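Local structure of OsmC-like protein (Jannaschia sp., 3CJE) at residues A23-N29 / M75-A80; R42-A46 / P60-L65; G69-V74 / C142-L148; V98-W102 / G112-F116. The protein probably reduces organic hydroperoxides through a pair of cysteine thiols, as other OsmC and Ohr proteins do, and so may help the cell withstand oxidative stress. All blocks are in the same frame, centred on the assembly; numbering follows the deposited sequence. Where two conformers were deposited one is given.

Interaction 1. Residues A23-N29 / M75-A80; sequences AVGKMRN and MTQIRA. With PO4 (phosphate ion), chain B; GOL (glycerol), chain E.
A polar contact, an arginine hydrogen-bonded to the backbone of a beta hairpin, joins the last turn of helix 62-81 to the tight turn between strands 13-24 and 28-37, at the partly buried margin of the sheet. The chain of Arg79 bends about its CG-CD bond (chi3 81°), which turns the guanidinium toward the hairpin backbone. Arg79 NH1 donates to Arg28 O at 2.8 Å and to Asn29 OD1 at 3.1 Å, while NH2 reaches Val24 O at 3.1 Å. Val24 O and Arg28 O lie close to the guanidinium plane, yet the nitrogens stand well above the planes of those two carbonyls. Ala23 CB rests over the centre of one guanidinium face, 3.4 Å from Arg79 NH1, and Lys26 O lies over the opposite face. The group is thus fixed both in its plane and across it.

Around the guanidinium, Met75 CE packs 3.3 Å from Asn29 OD1, and Met27, bent at two torsions, lays its CE 3.6 Å from Thr76 CG2. Two waters bridge Met27 O to Thr76 OG1, which also bonds to Gly72 O within the helix. The turn's N-H groups serve another partner: Lys26 N and Met27 N hold a phosphate ion, probably from the crystallisation liquor. The whole is a beta hairpin whose turn is flanked by carbonyls bonded to a helix-borne arginine.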
loop_
_atom_site.group_PDB
_atom_site.type_symbol
_atom_site.label_atom_id
_atom_site.label_comp_id
_atom_site.label_asym_id
_atom_site.label_seq_id
_atom_site.Cartn_x
_atom_site.Cartn_y
_atom_site.Cartn_z
ATOM N N ALA A 23 -14.199 6.672 10.781
ATOM C CA ALA A 23 -13.925 8.105 10.658
ATOM C C ALA A 23 -14.131 8.803 11.978
ATOM O O ALA A 23 -15.202 8.686 12.586
ATOM C CB ALA A 23 -14.817 8.744 9.584
ATOM N N VAL A 24 -13.119 9.541 12.399
ATOM C CA VAL A 24 -13.200 10.396 13.571
ATOM C C VAL A 24 -12.690 11.809 13.228
ATOM O O VAL A 24 -12.081 12.056 12.187
ATOM C CB VAL A 24 -12.421 9.803 14.769
ATOM C CG1 VAL A 24 -12.927 8.376 15.079
ATOM C CG2 VAL A 24 -10.948 9.788 14.501
ATOM N N GLY A 25 -12.931 12.742 14.125
ATOM C CA GLY A 25 -12.356 14.080 13.942
ATOM C C GLY A 25 -12.822 14.674 12.613
ATOM O O GLY A 25 -13.942 14.433 12.148
ATOM N N LYS A 26 -11.924 15.413 11.982
ATOM C CA LYS A 26 -12.240 16.049 10.707
ATOM C C LYS A 26 -11.801 15.236 9.518
ATOM O O LYS A 26 -12.559 15.125 8.526
ATOM C CB LYS A 26 -11.557 17.410 10.646
ATOM C CG LYS A 26 -12.134 18.391 11.665
ATOM C CD LYS A 26 -11.360 19.666 11.647
ATOM C CE LYS A 26 -12.051 20.693 12.571
ATOM N NZ LYS A 26 -11.296 22.009 12.657
HETATM N N MSE A 27 -10.586 14.690 9.574
HETATM C CA MSE A 27 -10.069 13.852 8.478
HETATM C C MSE A 27 -9.330 12.598 8.965
HETATM O O MSE A 27 -8.723 11.890 8.157
HETATM C CB MSE A 27 -9.164 14.663 7.517
HETATM C CG MSE A 27 -9.899 15.666 6.586
HETATM SE SE MSE A 27 -11.281 14.920 5.461
HETATM C CE MSE A 27 -10.219 14.481 3.895
ATOM N N ARG A 28 -9.374 12.322 10.266
ATOM C CA ARG A 28 -8.632 11.210 10.827
ATOM C C ARG A 28 -9.415 9.926 10.660
ATOM O O ARG A 28 -10.604 9.846 10.977
ATOM C CB ARG A 28 -8.349 11.454 12.309
ATOM C CG ARG A 28 -7.612 10.299 12.973
ATOM C CD ARG A 28 -7.169 10.681 14.369
ATOM N NE ARG A 28 -6.716 9.509 15.118
ATOM C CZ ARG A 28 -5.445 9.144 15.278
ATOM N NH1 ARG A 28 -4.472 9.849 14.770
ATOM N NH2 ARG A 28 -5.157 8.056 15.985
ATOM N N ASN A 29 -8.710 8.875 10.240
ATOM C CA ASN A 29 -9.306 7.571 10.088
ATOM C C ASN A 29 -8.605 6.600 11.013
ATOM O O ASN A 29 -7.381 6.477 10.946
ATOM C CB ASN A 29 -9.175 7.113 8.644
ATOM C CG ASN A 29 -9.922 8.000 7.700
ATOM O OD1 ASN A 29 -11.063 8.374 7.969
ATOM N ND2 ASN A 29 -9.256 8.384 6.620
HETATM N N MSE A 75 -11.445 6.050 2.321
HETATM C CA MSE A 75 -12.179 6.856 3.303
HETATM C C MSE A 75 -11.943 8.344 3.121
HETATM O O MSE A 75 -12.885 9.144 3.195
HETATM C CB MSE A 75 -11.795 6.403 4.723
HETATM C CG MSE A 75 -12.286 5.057 5.043
HETATM SE SE MSE A 75 -11.705 4.516 6.815
HETATM C CE MSE A 75 -12.958 5.619 7.808
ATOM N N THR A 76 -10.689 8.723 2.880
ATOM C CA THR A 76 -10.353 10.114 2.671
ATOM C C THR A 76 -11.116 10.700 1.483
ATOM O O THR A 76 -11.665 11.801 1.575
ATOM C CB THR A 76 -8.822 10.295 2.552
ATOM O OG1 THR A 76 -8.230 9.923 3.812
ATOM C CG2 THR A 76 -8.471 11.753 2.242
ATOM N N GLN A 77 -11.191 9.967 0.368
ATOM C CA GLN A 77 -11.898 10.488 -0.809
ATOM C C GLN A 77 -13.403 10.610 -0.541
ATOM O O GLN A 77 -14.039 11.575 -0.959
ATOM C CB GLN A 77 -11.674 9.594 -2.033
ATOM C CG GLN A 77 -10.244 9.191 -2.334
ATOM C CD GLN A 77 -9.374 10.347 -2.483
ATOM O OE1 GLN A 77 -9.769 11.340 -3.118
ATOM N NE2 GLN A 77 -8.181 10.271 -1.897
ATOM N N ILE A 78 -13.993 9.607 0.128
ATOM C CA ILE A 78 -15.397 9.696 0.518
ATOM C C ILE A 78 -15.671 10.959 1.324
ATOM O O ILE A 78 -16.609 11.731 1.048
ATOM C CB ILE A 78 -15.842 8.450 1.280
ATOM C CG1 ILE A 78 -15.839 7.232 0.355
ATOM C CG2 ILE A 78 -17.241 8.638 1.897
ATOM C CD1 ILE A 78 -16.003 5.896 1.088
ATOM N N ARG A 79 -14.828 11.203 2.327
ATOM C CA ARG A 79 -14.986 12.352 3.197
ATOM C C ARG A 79 -14.742 13.675 2.481
ATOM O O ARG A 79 -15.476 14.629 2.724
ATOM C CB ARG A 79 -14.108 12.208 4.439
ATOM C CG ARG A 79 -14.461 10.999 5.294
ATOM C CD ARG A 79 -13.517 10.829 6.474
ATOM N NE ARG A 79 -13.899 11.727 7.558
ATOM C CZ ARG A 79 -13.304 11.767 8.746
ATOM N NH1 ARG A 79 -12.304 11.007 9.013
ATOM N NH2 ARG A 79 -13.769 12.564 9.657
ATOM N N ALA A 80 -13.758 13.715 1.590
ATOM C CA ALA A 80 -13.425 14.917 0.827
ATOM C C ALA A 80 -14.509 15.268 -0.198
ATOM O O ALA A 80 -14.751 16.434 -0.486
ATOM C CB ALA A 80 -12.082 14.759 0.126
HETATM P P PO4 B . -8.194 15.724 12.662
HETATM O O1 PO4 B . -9.482 15.852 13.449
HETATM O O2 PO4 B . -7.611 17.105 12.425
HETATM O O3 PO4 B . -8.482 15.206 11.269
HETATM O O4 PO4 B . -7.236 14.861 13.486
HETATM C C1 GOL E . -16.932 17.362 6.229
HETATM O O1 GOL E . -17.923 17.703 5.268
HETATM C C2 GOL E . -15.862 16.577 5.487
HETATM O O2 GOL E . -16.371 15.273 5.230
HETATM C C3 GOL E . -14.563 16.414 6.266
HETATM O O3 GOL E . -14.776 16.009 7.613
HETATM O O HOH W 1 -6.823 10.380 6.534
HETATM O O HOH W 2 -9.967 11.284 5.723
#

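Interaction 2. Residues R42-A46 / P60-L65; sequences RFALA and PPPLAL
The CA atoms of Phe43 and Pro60 lie 6.7 Å apart where the outer strand 41-47 runs past the loop leading into helix 62-81, and those of Leu45 and Leu65 come within 8.1 Å. This is apolar helix-on-sheet packing, in which the first turn of the long helix of the OsmC fold is laid against one face of the antiparallel sheet. Phe43 and Leu45, two apart on the strand, both project toward the helix. Phe43 takes Pro61 on its ring: CD sits over the face in a CH-pi contact, 3.7 Å from the centroid and 29° off the normal. The nearest ring atom, CZ, is just 3.3 Å from that CD, so the fit is tight. Pro60 CB and Ala64 CB come at the same ring obliquely, near CD1 and CD2 respectively. Pro61 is also the N-cap residue, its O receiving weak bonds from Ala64 N and Leu65 N, so the proline that meets the ring also starts the helix. Gly69 and Leu144 of the second subunit pack on Pro62 and Leu63. Leu45 divides its two methyls, in the conformer described: CD2 lies 4.0 Å from Pro60 CG, whereas CD1 approaches Ala64 O and meets Leu65 CD2 at 4.1 Å.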
loop_
_atom_site.group_PDB
_atom_site.type_symbol
_atom_site.label_atom_id
_atom_site.label_comp_id
_atom_site.label_asym_id
_atom_site.label_seq_id
_atom_site.Cartn_x
_atom_site.Cartn_y
_atom_site.Cartn_z
ATOM N N ARG A 42 -3.432 -8.273 15.509
ATOM C CA ARG A 42 -4.117 -7.009 15.318
ATOM C C ARG A 42 -3.176 -5.839 15.493
ATOM O O ARG A 42 -2.276 -5.878 16.327
ATOM C CB ARG A 42 -5.284 -6.857 16.302
ATOM C CG ARG A 42 -6.430 -7.845 16.044
ATOM C CD ARG A 42 -7.832 -7.304 16.415
ATOM N NE ARG A 42 -8.896 -8.083 15.750
ATOM C CZ ARG A 42 -9.684 -7.665 14.748
ATOM N NH1 ARG A 42 -9.593 -6.440 14.230
ATOM N NH2 ARG A 42 -10.597 -8.501 14.254
ATOM N N PHE A 43 -3.399 -4.791 14.713
ATOM C CA PHE A 43 -2.604 -3.573 14.734
ATOM C C PHE A 43 -3.541 -2.364 14.668
ATOM O O PHE A 43 -4.430 -2.332 13.835
ATOM C CB PHE A 43 -1.690 -3.558 13.518
ATOM C CG PHE A 43 -0.981 -4.865 13.287
ATOM C CD1 PHE A 43 0.201 -5.126 13.955
ATOM C CD2 PHE A 43 -1.505 -5.835 12.432
ATOM C CE1 PHE A 43 0.853 -6.333 13.780
ATOM C CE2 PHE A 43 -0.864 -7.020 12.256
ATOM C CZ PHE A 43 0.328 -7.260 12.934
ATOM N N ALA A 44 -3.342 -1.377 15.532
ATOM C CA ALA A 44 -4.153 -0.163 15.523
ATOM C C ALA A 44 -3.352 0.884 14.772
ATOM O O ALA A 44 -2.292 1.312 15.227
ATOM C CB ALA A 44 -4.511 0.298 16.949
ATOM N N LEU A 45 -3.855 1.292 13.619
ATOM C CA LEU A 45 -3.184 2.293 12.810
ATOM C C LEU A 45 -4.140 3.448 12.521
ATOM O O LEU A 45 -5.316 3.418 12.918
ATOM C CB LEU A 45 -2.655 1.660 11.523
ATOM C CG LEU A 45 -1.764 0.429 11.701
ATOM C CD1 LEU A 45 -1.394 -0.168 10.282
ATOM C CD2 LEU A 45 -0.549 0.760 12.528
ATOM N N ALA A 46 -3.624 4.471 11.852
ATOM C CA ALA A 46 -4.430 5.649 11.588
ATOM C C ALA A 46 -3.824 6.423 10.441
ATOM O O ALA A 46 -2.631 6.318 10.166
ATOM C CB ALA A 46 -4.552 6.505 12.835
ATOM N N PRO A 60 4.344 -2.638 12.745
ATOM C CA PRO A 60 3.512 -3.639 12.066
ATOM C C PRO A 60 4.195 -4.216 10.838
ATOM O O PRO A 60 5.201 -3.646 10.370
ATOM C CB PRO A 60 2.292 -2.848 11.614
ATOM C CG PRO A 60 2.627 -1.461 11.743
ATOM C CD PRO A 60 3.880 -1.269 12.501
ATOM N N PRO A 61 3.671 -5.326 10.300
ATOM C CA PRO A 61 4.236 -5.835 9.067
ATOM C C PRO A 61 3.842 -4.996 7.863
ATOM O O PRO A 61 2.857 -4.249 7.887
ATOM C CB PRO A 61 3.635 -7.246 8.925
ATOM C CG PRO A 61 2.344 -7.157 9.658
ATOM C CD PRO A 61 2.536 -6.146 10.766
ATOM N N PRO A 62 4.643 -5.106 6.796
ATOM C CA PRO A 62 4.371 -4.289 5.614
ATOM C C PRO A 62 2.949 -4.393 5.057
ATOM O O PRO A 62 2.362 -3.391 4.632
ATOM C CB PRO A 62 5.387 -4.827 4.594
ATOM C CG PRO A 62 6.520 -5.308 5.399
ATOM C CD PRO A 62 5.879 -5.904 6.640
ATOM N N LEU A 63 2.344 -5.585 5.044
ATOM C CA LEU A 63 1.004 -5.700 4.441
ATOM C C LEU A 63 -0.034 -4.966 5.312
ATOM O O LEU A 63 -1.113 -4.581 4.802
ATOM C CB LEU A 63 0.604 -7.159 4.215
ATOM C CG LEU A 63 1.363 -7.866 3.075
ATOM C CD1 LEU A 63 0.781 -9.282 2.860
ATOM C CD2 LEU A 63 1.356 -7.068 1.828
ATOM N N ALA A 64 0.242 -4.831 6.617
ATOM C CA ALA A 64 -0.671 -4.047 7.496
ATOM C C ALA A 64 -0.660 -2.585 7.074
ATOM O O ALA A 64 -1.700 -1.936 7.020
ATOM C CB ALA A 64 -0.286 -4.160 9.020
ATOM N N LEU A 65 0.536 -2.047 6.811
ATOM C CA LEU A 65 0.613 -0.660 6.320
ATOM C C LEU A 65 -0.116 -0.538 4.978
ATOM O O LEU A 65 -0.816 0.448 4.743
ATOM C CB LEU A 65 2.061 -0.192 6.240
ATOM C CG LEU A 65 2.855 -0.063 7.533
ATOM C CD1 LEU A 65 4.237 0.589 7.199
ATOM C CD2 LEU A 65 2.153 0.753 8.548
#

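Interaction 3. Residues G69-V74 / C142-L148; sequences GLTGCV and CFLEQTL
Gly69 begins a buried contact in which helix 62-81 crosses the short helix 143-148, as in the two-cysteine site of OsmC and Ohr proteins; the segment axes are 9.2 Å apart and their directions differ by 120°. Leu144 CD1 lies 3.5 Å from Gly69 O. Leu70, with CG turned opposite its own N (chi1 176°), sends CD1 toward the second helix, where it touches Leu148 CD1 at 4.0 Å and also meets Glu145 CG; Phe116 of strand 108-121 backs both leucines. Cys73 comes next, its SG 3.1 Å from Cys142 SG. That spacing is far too long for a disulfide, but it places the two sulfurs side by side, consistent with the thiol pair of this family. Cys142 is at the N-cap position as well: Glu145 N donates to its SG at 3.4 Å with an angle of 163°, a capping bond that ties the sulfur to the first turn of helix 143-148. Val74 closes the row, reaching Cys142 SG and Glu145 with one methyl. Glu145 is bent at chi2, and its OE2 is hydrogen-bonded to His156 of the second subunit; the same oxygen lies 3.3 Å from Val74 CG2.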
loop_
_atom_site.group_PDB
_atom_site.type_symbol
_atom_site.label_atom_id
_atom_site.label_comp_id
_atom_site.label_asym_id
_atom_site.label_seq_id
_atom_site.Cartn_x
_atom_site.Cartn_y
_atom_site.Cartn_z
ATOM N N GLY A 69 -3.350 1.812 4.369
ATOM C CA GLY A 69 -3.244 2.835 3.336
ATOM C C GLY A 69 -4.398 2.808 2.376
ATOM O O GLY A 69 -4.996 3.819 2.050
ATOM N N LEU A 70 -4.736 1.613 1.895
ATOM C CA LEU A 70 -5.838 1.466 0.929
ATOM C C LEU A 70 -7.139 1.898 1.566
ATOM O O LEU A 70 -7.866 2.680 0.991
ATOM C CB LEU A 70 -5.917 0.018 0.497
ATOM C CG LEU A 70 -7.083 -0.279 -0.444
ATOM C CD1 LEU A 70 -7.146 0.628 -1.726
ATOM C CD2 LEU A 70 -7.091 -1.774 -0.779
ATOM N N THR A 71 -7.410 1.414 2.785
ATOM C CA THR A 71 -8.671 1.726 3.481
ATOM C C THR A 71 -8.746 3.234 3.758
ATOM O O THR A 71 -9.782 3.880 3.524
ATOM C CB THR A 71 -8.804 0.895 4.761
ATOM O OG1 THR A 71 -8.603 -0.499 4.422
ATOM C CG2 THR A 71 -10.167 1.086 5.412
ATOM N N GLY A 72 -7.655 3.804 4.260
ATOM C CA GLY A 72 -7.575 5.225 4.556
ATOM C C GLY A 72 -7.727 6.098 3.323
ATOM O O GLY A 72 -8.351 7.144 3.385
ATOM N N CYS A 73 -7.175 5.643 2.205
ATOM C CA CYS A 73 -7.257 6.392 0.922
ATOM C C CYS A 73 -8.728 6.480 0.474
ATOM O O CYS A 73 -9.257 7.563 0.204
ATOM C CB CYS A 73 -6.374 5.756 -0.131
ATOM S SG CYS A 73 -6.085 6.924 -1.552
ATOM N N VAL A 74 -9.417 5.346 0.489
ATOM C CA VAL A 74 -10.827 5.280 0.109
ATOM C C VAL A 74 -11.655 6.183 1.008
ATOM O O VAL A 74 -12.456 7.001 0.561
ATOM C CB VAL A 74 -11.355 3.823 0.176
ATOM C CG1 VAL A 74 -12.902 3.767 0.072
ATOM C CG2 VAL A 74 -10.708 2.992 -0.964
ATOM N N CYS A 142 -9.224 7.957 -5.715
ATOM C CA CYS A 142 -8.344 7.282 -4.812
ATOM C C CYS A 142 -7.131 6.817 -5.611
ATOM O O CYS A 142 -7.229 5.914 -6.446
ATOM C CB CYS A 142 -9.057 6.087 -4.197
ATOM S SG CYS A 142 -7.963 5.064 -3.178
ATOM N N PHE A 143 -5.998 7.473 -5.360
ATOM C CA PHE A 143 -4.736 7.110 -5.990
ATOM C C PHE A 143 -4.428 5.618 -5.968
ATOM O O PHE A 143 -3.987 5.048 -6.967
ATOM C CB PHE A 143 -3.580 7.872 -5.324
ATOM C CG PHE A 143 -3.641 9.374 -5.513
ATOM C CD1 PHE A 143 -3.156 9.942 -6.673
ATOM C CD2 PHE A 143 -4.319 10.180 -4.595
ATOM C CE1 PHE A 143 -3.222 11.339 -6.916
ATOM C CE2 PHE A 143 -4.376 11.583 -4.841
ATOM C CZ PHE A 143 -3.849 12.126 -5.984
ATOM N N LEU A 144 -4.635 4.990 -4.815
ATOM C CA LEU A 144 -4.321 3.580 -4.656
ATOM C C LEU A 144 -5.262 2.651 -5.391
ATOM O O LEU A 144 -4.819 1.662 -5.993
ATOM C CB LEU A 144 -4.244 3.247 -3.163
ATOM C CG LEU A 144 -3.229 4.041 -2.386
ATOM C CD1 LEU A 144 -3.215 3.491 -0.938
ATOM C CD2 LEU A 144 -1.819 3.966 -3.043
ATOM N N GLU A 145 -6.561 2.956 -5.406
ATOM C CA GLU A 145 -7.493 2.173 -6.198
ATOM C C GLU A 145 -7.157 2.231 -7.672
ATOM O O GLU A 145 -7.180 1.204 -8.370
ATOM C CB GLU A 145 -8.915 2.661 -6.029
ATOM C CG GLU A 145 -9.521 2.296 -4.688
ATOM C CD GLU A 145 -10.861 1.603 -4.830
ATOM O OE1 GLU A 145 -11.221 1.192 -5.951
ATOM O OE2 GLU A 145 -11.553 1.511 -3.794
ATOM N N GLN A 146 -6.869 3.421 -8.164
ATOM C CA GLN A 146 -6.523 3.571 -9.579
ATOM C C GLN A 146 -5.201 2.862 -9.925
ATOM O O GLN A 146 -5.035 2.342 -11.031
ATOM C CB GLN A 146 -6.558 5.032 -9.996
ATOM C CG GLN A 146 -7.993 5.626 -9.938
ATOM C CD GLN A 146 -8.999 4.760 -10.725
ATOM O OE1 GLN A 146 -9.926 4.150 -10.154
ATOM N NE2 GLN A 146 -8.752 4.625 -11.978
ATOM N N THR A 147 -4.275 2.830 -8.983
ATOM C CA THR A 147 -3.003 2.095 -9.131
ATOM C C THR A 147 -3.304 0.595 -9.257
ATOM O O THR A 147 -2.782 -0.092 -10.136
ATOM C CB THR A 147 -2.069 2.401 -7.957
ATOM O OG1 THR A 147 -1.826 3.818 -7.930
ATOM C CG2 THR A 147 -0.748 1.641 -8.049
ATOM N N LEU A 148 -4.115 0.096 -8.317
ATOM C CA LEU A 148 -4.378 -1.331 -8.227
ATOM C C LEU A 148 -5.177 -1.846 -9.425
ATOM O O LEU A 148 -5.167 -3.047 -9.709
ATOM C CB LEU A 148 -5.097 -1.642 -6.895
ATOM C CG LEU A 148 -4.229 -1.496 -5.662
ATOM C CD1 LEU A 148 -5.090 -1.495 -4.396
ATOM C CD2 LEU A 148 -3.190 -2.662 -5.647
#

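Interaction 4. Residues V98-W102 / G112-F116; sequences VVWDW and GPKSF
Val98 and Phe116 meet on the inner, helix-facing side of the hairpin formed by strands 93-105 and 108-121. Val98 CG1, opposite the backbone N (chi1 -175°), lies over the Phe116 ring in a CH-pi contact, 3.8 Å from the centroid; the same methyl also rests over a face of Trp100. The Trp100 indole presents its edge to Gly112 O, its CD1 lies 3.7 Å from Pro113 CA, and its NE1 is hydrogen-bonded to Thr147 of the second subunit.

Between these pairs the register slips by one residue. Val99 O accepts from Lys114 N at 2.8 Å and from Ser115 N at 3.1 Å, so that Lys114 and Ser115 both face Val99, a classic beta bulge. Val99 N returns a bond to Ser115 O, and Asp101 and Gly112 exchange two more.

On the other side of the sheet, Ser115 OG is folded back between N and C (chi1 67°), bringing it 3.4 Å from Val99 CG2. Lys114 is extended alongside Val99, with CD 3.7 Å from CG1, and its NZ makes a salt bridge with Glu14. Asp101, in the conformer described, runs across the lysine chain; its OD2 stays 4.5 Å from Lys114 NZ, beyond a salt bridge, while a water links OD1 to Pro113 O. Five backbone hydrogen bonds tie the two strands. The inner side offers rings and methyls to the core and dimer partner; the other side mixes buried Val99 with Ser115, Lys114 and Asp101, and the electrostatic contribution from Asp101 is probably modest.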
loop_
_atom_site.group_PDB
_atom_site.type_symbol
_atom_site.label_atom_id
_atom_site.label_comp_id
_atom_site.label_asym_id
_atom_site.label_seq_id
_atom_site.Cartn_x
_atom_site.Cartn_y
_atom_site.Cartn_z
ATOM N N VAL A 98 -8.371 -8.239 2.021
ATOM C CA VAL A 98 -7.477 -8.545 0.921
ATOM C C VAL A 98 -6.885 -9.949 1.139
ATOM O O VAL A 98 -6.443 -10.278 2.237
ATOM C CB VAL A 98 -6.354 -7.498 0.751
ATOM C CG1 VAL A 98 -5.501 -7.806 -0.505
ATOM C CG2 VAL A 98 -6.955 -6.065 0.650
ATOM N N VAL A 99 -6.878 -10.749 0.086
ATOM C CA VAL A 99 -6.382 -12.110 0.085
ATOM C C VAL A 99 -5.295 -12.220 -0.979
ATOM O O VAL A 99 -5.495 -11.832 -2.128
ATOM C CB VAL A 99 -7.469 -13.164 -0.194
ATOM C CG1 VAL A 99 -6.876 -14.581 -0.096
ATOM C CG2 VAL A 99 -8.643 -12.948 0.766
ATOM N N TRP A 100 -4.152 -12.776 -0.572
ATOM C CA TRP A 100 -3.081 -13.156 -1.460
ATOM C C TRP A 100 -2.817 -14.643 -1.323
ATOM O O TRP A 100 -3.218 -15.262 -0.358
ATOM C CB TRP A 100 -1.768 -12.451 -1.090
ATOM C CG TRP A 100 -1.728 -10.949 -1.186
ATOM C CD1 TRP A 100 -1.322 -10.208 -2.272
ATOM C CD2 TRP A 100 -2.074 -10.017 -0.176
ATOM N NE1 TRP A 100 -1.392 -8.870 -1.981
ATOM C CE2 TRP A 100 -1.872 -8.708 -0.715
ATOM C CE3 TRP A 100 -2.571 -10.131 1.143
ATOM C CZ2 TRP A 100 -2.060 -7.549 0.043
ATOM C CZ3 TRP A 100 -2.817 -8.983 1.864
ATOM C CH2 TRP A 100 -2.552 -7.692 1.322
ATOM N N ASP A 101 -2.062 -15.187 -2.256
ATOM C CA ASP A 101 -1.604 -16.552 -2.086
ATOM C C ASP A 101 -0.161 -16.702 -2.479
ATOM O O ASP A 101 0.409 -15.869 -3.196
ATOM C CB ASP A 101 -2.484 -17.517 -2.843
ATOM C CG ASP A 101 -2.674 -17.121 -4.300
ATOM O OD1 ASP A 101 -1.717 -16.613 -4.893
ATOM O OD2 ASP A 101 -3.773 -17.336 -4.848
ATOM N N TRP A 102 0.431 -17.768 -1.957
ATOM C CA TRP A 102 1.809 -18.097 -2.266
ATOM C C TRP A 102 1.945 -19.531 -2.744
ATOM O O TRP A 102 1.086 -20.392 -2.458
ATOM C CB TRP A 102 2.747 -17.797 -1.078
ATOM C CG TRP A 102 2.915 -18.938 -0.037
ATOM C CD1 TRP A 102 3.784 -20.009 -0.098
ATOM C CD2 TRP A 102 2.218 -19.055 1.200
ATOM N NE1 TRP A 102 3.639 -20.785 1.024
ATOM C CE2 TRP A 102 2.677 -20.219 1.828
ATOM C CE3 TRP A 102 1.218 -18.294 1.818
ATOM C CZ2 TRP A 102 2.163 -20.645 3.063
ATOM C CZ3 TRP A 102 0.720 -18.697 3.048
ATOM C CH2 TRP A 102 1.199 -19.865 3.657
ATOM N N GLY A 112 1.002 -13.870 -5.279
ATOM C CA GLY A 112 0.146 -13.046 -6.102
ATOM C C GLY A 112 -1.129 -12.690 -5.381
ATOM O O GLY A 112 -1.469 -13.332 -4.364
ATOM N N PRO A 113 -1.854 -11.687 -5.903
ATOM C CA PRO A 113 -3.110 -11.288 -5.339
ATOM C C PRO A 113 -4.213 -12.264 -5.697
ATOM O O PRO A 113 -4.190 -12.826 -6.795
ATOM C CB PRO A 113 -3.338 -9.921 -5.999
ATOM C CG PRO A 113 -2.731 -10.081 -7.297
ATOM C CD PRO A 113 -1.516 -10.881 -7.098
ATOM N N LYS A 114 -5.173 -12.454 -4.796
ATOM C CA LYS A 114 -6.348 -13.278 -5.045
ATOM C C LYS A 114 -7.655 -12.490 -5.056
ATOM O O LYS A 114 -8.486 -12.678 -5.971
ATOM C CB LYS A 114 -6.411 -14.408 -4.031
ATOM C CG LYS A 114 -7.486 -15.466 -4.283
ATOM C CD LYS A 114 -7.345 -16.514 -3.168
ATOM C CE LYS A 114 -8.126 -17.788 -3.399
ATOM N NZ LYS A 114 -7.374 -18.911 -2.719
ATOM N N SER A 115 -7.853 -11.612 -4.075
ATOM C CA SER A 115 -9.129 -10.874 -4.000
ATOM C C SER A 115 -9.020 -9.601 -3.194
ATOM O O SER A 115 -8.243 -9.516 -2.251
ATOM C CB SER A 115 -10.263 -11.732 -3.451
ATOM O OG SER A 115 -10.096 -12.077 -2.133
ATOM N N PHE A 116 -9.827 -8.633 -3.593
ATOM C CA PHE A 116 -9.985 -7.370 -2.898
ATOM C C PHE A 116 -11.470 -7.052 -2.712
ATOM O O PHE A 116 -12.208 -7.068 -3.682
ATOM C CB PHE A 116 -9.423 -6.217 -3.721
ATOM C CG PHE A 116 -7.915 -6.132 -3.739
ATOM C CD1 PHE A 116 -7.162 -6.918 -4.590
ATOM C CD2 PHE A 116 -7.276 -5.219 -2.887
ATOM C CE1 PHE A 116 -5.761 -6.824 -4.590
ATOM C CE2 PHE A 116 -5.898 -5.118 -2.916
ATOM C CZ PHE A 116 -5.160 -5.932 -3.724
HETATM O O HOH W 3 -2.532 -15.115 -7.304
#

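Helix 62-81 runs through interactions 1, 2 and 3: its first turn packs on the outer strand, its middle brings Cys73 to Cys142, and its last turn reaches a hairpin. Interaction 3 is the buried one, its centre about 5 Å from that of the chain; the other three are partly buried. Chemistry follows place: carbonyls bonded to an arginine at the margin in interaction 1, mostly hydrocarbon in interaction 2, leucines and sulfurs in interaction 3, backbone pairing in interaction 4. Interactions 3 and 4 meet where Leu70 and Leu148 touch Phe116, and interaction 2 reaches interaction 4 through Leu63 and Trp100. All four touch the second subunit.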